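Side-chain contact in aminoacyl-tRNA synthetase-interacting multifunctional protein p43 (Plasmodium vivax, PDB 6IPA), which probably binds tRNA through its C-terminal EMAP II-like domain and is thought to associate with aminoacyl-tRNA synthetases in the malaria parasite: residues Glu162-Pro165 with Phe166-Ile169. Residues are numbered along the deposited sequence; the frame is centred on the assembly and turned at random.
Sequences EKNP and FFHI
Asn164 lies against the ring of Phe167 while its amide oxygen caps the first turn of the helix that follows. Its CB meets the ring at the edge, in the ring plane, 3.6 Å from Phe167 CD2. CG, set anti to the backbone N (chi1 -180°), steps out of the ring plane and stays nearest Phe167 CE2, and the amide stands nearly perpendicular to the ring, 83° between planes. At the tip the two branches part: ND2 approaches Phe167 CE2 obliquely at 3.6 Å, whereas OD1 turns back to accept from Phe166 N at 2.8 Å, the capping bond of this N-cap residue. The backbone O of Asn164 also accepts a hydrogen bond from Phe167 N, at 3.2 Å. Pro165 O then accepts from both His168 N and Ile169 N, the latter nearly in line with the carbonyl, and Pro165 CB packs 3.6 Å from Ile169 CD1. The His168 ring points back along the chain, edge on, and NE2 donates to Glu162 O at 2.9 Å; this oxygen lies in the imidazole plane, although NE2 sits above the plane of the Glu162 carbonyl. The short helix 165-169 links the loop after strand 143-144 to strand 173-176, with Leu104 against Asn164, Arg45 against Pro165 and Leu40 against His168.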
ATOM      1  N   GLU A 162      -6.981  16.241  -4.974  1.00 66.87           N
ATOM      2  CA  GLU A 162      -6.923  16.688  -6.369  1.00 71.15           C
ATOM      3  C   GLU A 162      -5.520  17.033  -6.861  1.00 68.04           C
ATOM      4  O   GLU A 162      -5.276  17.014  -8.063  1.00 74.74           O
ATOM      5  CB  GLU A 162      -7.857  17.897  -6.589  1.00 76.32           C
ATOM      6  CG  GLU A 162      -9.344  17.570  -6.472  1.00 78.42           C
ATOM      7  CD  GLU A 162     -10.228  18.804  -6.557  1.00 84.99           C
ATOM      8  OE1 GLU A 162     -10.072  19.627  -7.490  1.00 86.14           O
ATOM      9  OE2 GLU A 162     -11.099  18.955  -5.678  1.00 92.67           O
ATOM     10  N   LYS A 163      -4.607  17.355  -5.950  1.00 65.23           N
ATOM     11  CA  LYS A 163      -3.228  17.682  -6.315  1.00 63.02           C
ATOM     12  C   LYS A 163      -2.246  16.586  -5.922  1.00 62.53           C
ATOM     13  O   LYS A 163      -1.045  16.832  -5.844  1.00 61.96           O
ATOM     14  CB  LYS A 163      -2.828  18.988  -5.668  1.00 63.76           C
ATOM     15  CG  LYS A 163      -3.770  20.099  -6.070  1.00 68.73           C
ATOM     16  CD  LYS A 163      -3.141  21.483  -5.966  1.00 72.22           C
ATOM     17  CE  LYS A 163      -4.143  22.542  -6.432  1.00 72.51           C
ATOM     18  NZ  LYS A 163      -3.749  23.896  -5.961  1.00 74.06           N
ATOM     19  N   ASN A 164      -2.766  15.375  -5.690  1.00 59.05           N
ATOM     20  CA  ASN A 164      -1.984  14.231  -5.257  1.00 53.95           C
ATOM     21  C   ASN A 164      -1.961  13.235  -6.401  1.00 53.21           C
ATOM     22  O   ASN A 164      -3.001  12.661  -6.748  1.00 54.29           O
ATOM     23  CB  ASN A 164      -2.630  13.610  -4.007  1.00 52.69           C
ATOM     24  CG  ASN A 164      -1.866  12.395  -3.474  1.00 50.50           C
ATOM     25  OD1 ASN A 164      -1.186  11.674  -4.212  1.00 45.06           O
ATOM     26  ND2 ASN A 164      -1.968  12.180  -2.170  1.00 48.51           N
ATOM     27  N   PRO A 165      -0.782  13.025  -7.005  1.00 51.06           N
ATOM     28  CA  PRO A 165      -0.642  12.068  -8.070  1.00 50.66           C
ATOM     29  C   PRO A 165      -1.420  10.787  -7.858  1.00 50.86           C
ATOM     30  O   PRO A 165      -2.094  10.323  -8.786  1.00 55.84           O
ATOM     31  CB  PRO A 165       0.839  11.785  -8.058  1.00 51.35           C
ATOM     32  CG  PRO A 165       1.424  13.118  -7.756  1.00 53.62           C
ATOM     33  CD  PRO A 165       0.480  13.738  -6.769  1.00 52.37           C
ATOM     34  N   PHE A 166      -1.352  10.227  -6.655  1.00 47.83           N
ATOM     35  CA  PHE A 166      -1.987   8.940  -6.409  1.00 45.80           C
ATOM     36  C   PHE A 166      -3.419   8.786  -6.978  1.00 45.04           C
ATOM     37  O   PHE A 166      -3.706   7.792  -7.658  1.00 43.27           O
ATOM     38  CB  PHE A 166      -1.999   8.569  -4.933  1.00 43.66           C
ATOM     39  CG  PHE A 166      -2.683   7.249  -4.693  1.00 43.07           C
ATOM     40  CD1 PHE A 166      -1.988   6.073  -4.824  1.00 41.51           C
ATOM     41  CD2 PHE A 166      -4.049   7.196  -4.457  1.00 41.97           C
ATOM     42  CE1 PHE A 166      -2.623   4.859  -4.664  1.00 42.33           C
ATOM     43  CE2 PHE A 166      -4.685   5.996  -4.292  1.00 40.76           C
ATOM     44  CZ  PHE A 166      -3.978   4.823  -4.419  1.00 41.76           C
ATOM     45  N   PHE A 167      -4.280   9.769  -6.729  1.00 45.32           N
ATOM     46  CA  PHE A 167      -5.692   9.686  -7.119  1.00 48.71           C
ATOM     47  C   PHE A 167      -5.897   9.868  -8.619  1.00 50.44           C
ATOM     48  O   PHE A 167      -6.960   9.497  -9.150  1.00 49.17           O
ATOM     49  CB  PHE A 167      -6.556  10.716  -6.379  1.00 51.62           C
ATOM     50  CG  PHE A 167      -6.438  10.640  -4.901  1.00 52.49           C
ATOM     51  CD1 PHE A 167      -7.207   9.746  -4.181  1.00 54.40           C
ATOM     52  CD2 PHE A 167      -5.506  11.413  -4.229  1.00 53.73           C
ATOM     53  CE1 PHE A 167      -7.068   9.638  -2.802  1.00 55.54           C
ATOM     54  CE2 PHE A 167      -5.377  11.326  -2.844  1.00 56.09           C
ATOM     55  CZ  PHE A 167      -6.158  10.434  -2.132  1.00 55.59           C
ATOM     56  N   HIS A 168      -4.895  10.433  -9.292  1.00 49.33           N
ATOM     57  CA  HIS A 168      -4.940  10.594 -10.737  1.00 50.34           C
ATOM     58  C   HIS A 168      -4.431   9.331 -11.393  1.00 48.94           C
ATOM     59  O   HIS A 168      -4.855   8.939 -12.479  1.00 48.77           O
ATOM     60  CB  HIS A 168      -4.065  11.780 -11.158  1.00 53.79           C
ATOM     61  CG  HIS A 168      -4.690  13.123 -10.922  1.00 54.84           C
ATOM     62  ND1 HIS A 168      -5.439  13.777 -11.886  1.00 59.82           N
ATOM     63  CD2 HIS A 168      -4.656  13.949  -9.848  1.00 55.95           C
ATOM     64  CE1 HIS A 168      -5.839  14.948 -11.413  1.00 58.66           C
ATOM     65  NE2 HIS A 168      -5.378  15.076 -10.178  1.00 57.84           N
ATOM     66  N   ILE A 169      -3.480   8.710 -10.714  1.00 47.47           N
ATOM     67  CA  ILE A 169      -2.873   7.477 -11.160  1.00 45.35           C
ATOM     68  C   ILE A 169      -3.804   6.273 -10.899  1.00 45.87           C
ATOM     69  O   ILE A 169      -3.890   5.343 -11.728  1.00 45.07           O
ATOM     70  CB  ILE A 169      -1.564   7.267 -10.376  1.00 45.20           C
ATOM     71  CG1 ILE A 169      -0.535   8.370 -10.740  1.00 45.62           C
ATOM     72  CG2 ILE A 169      -1.019   5.884 -10.630  1.00 44.91           C
ATOM     73  CD1 ILE A 169       0.623   8.566  -9.761  1.00 44.94           C
TER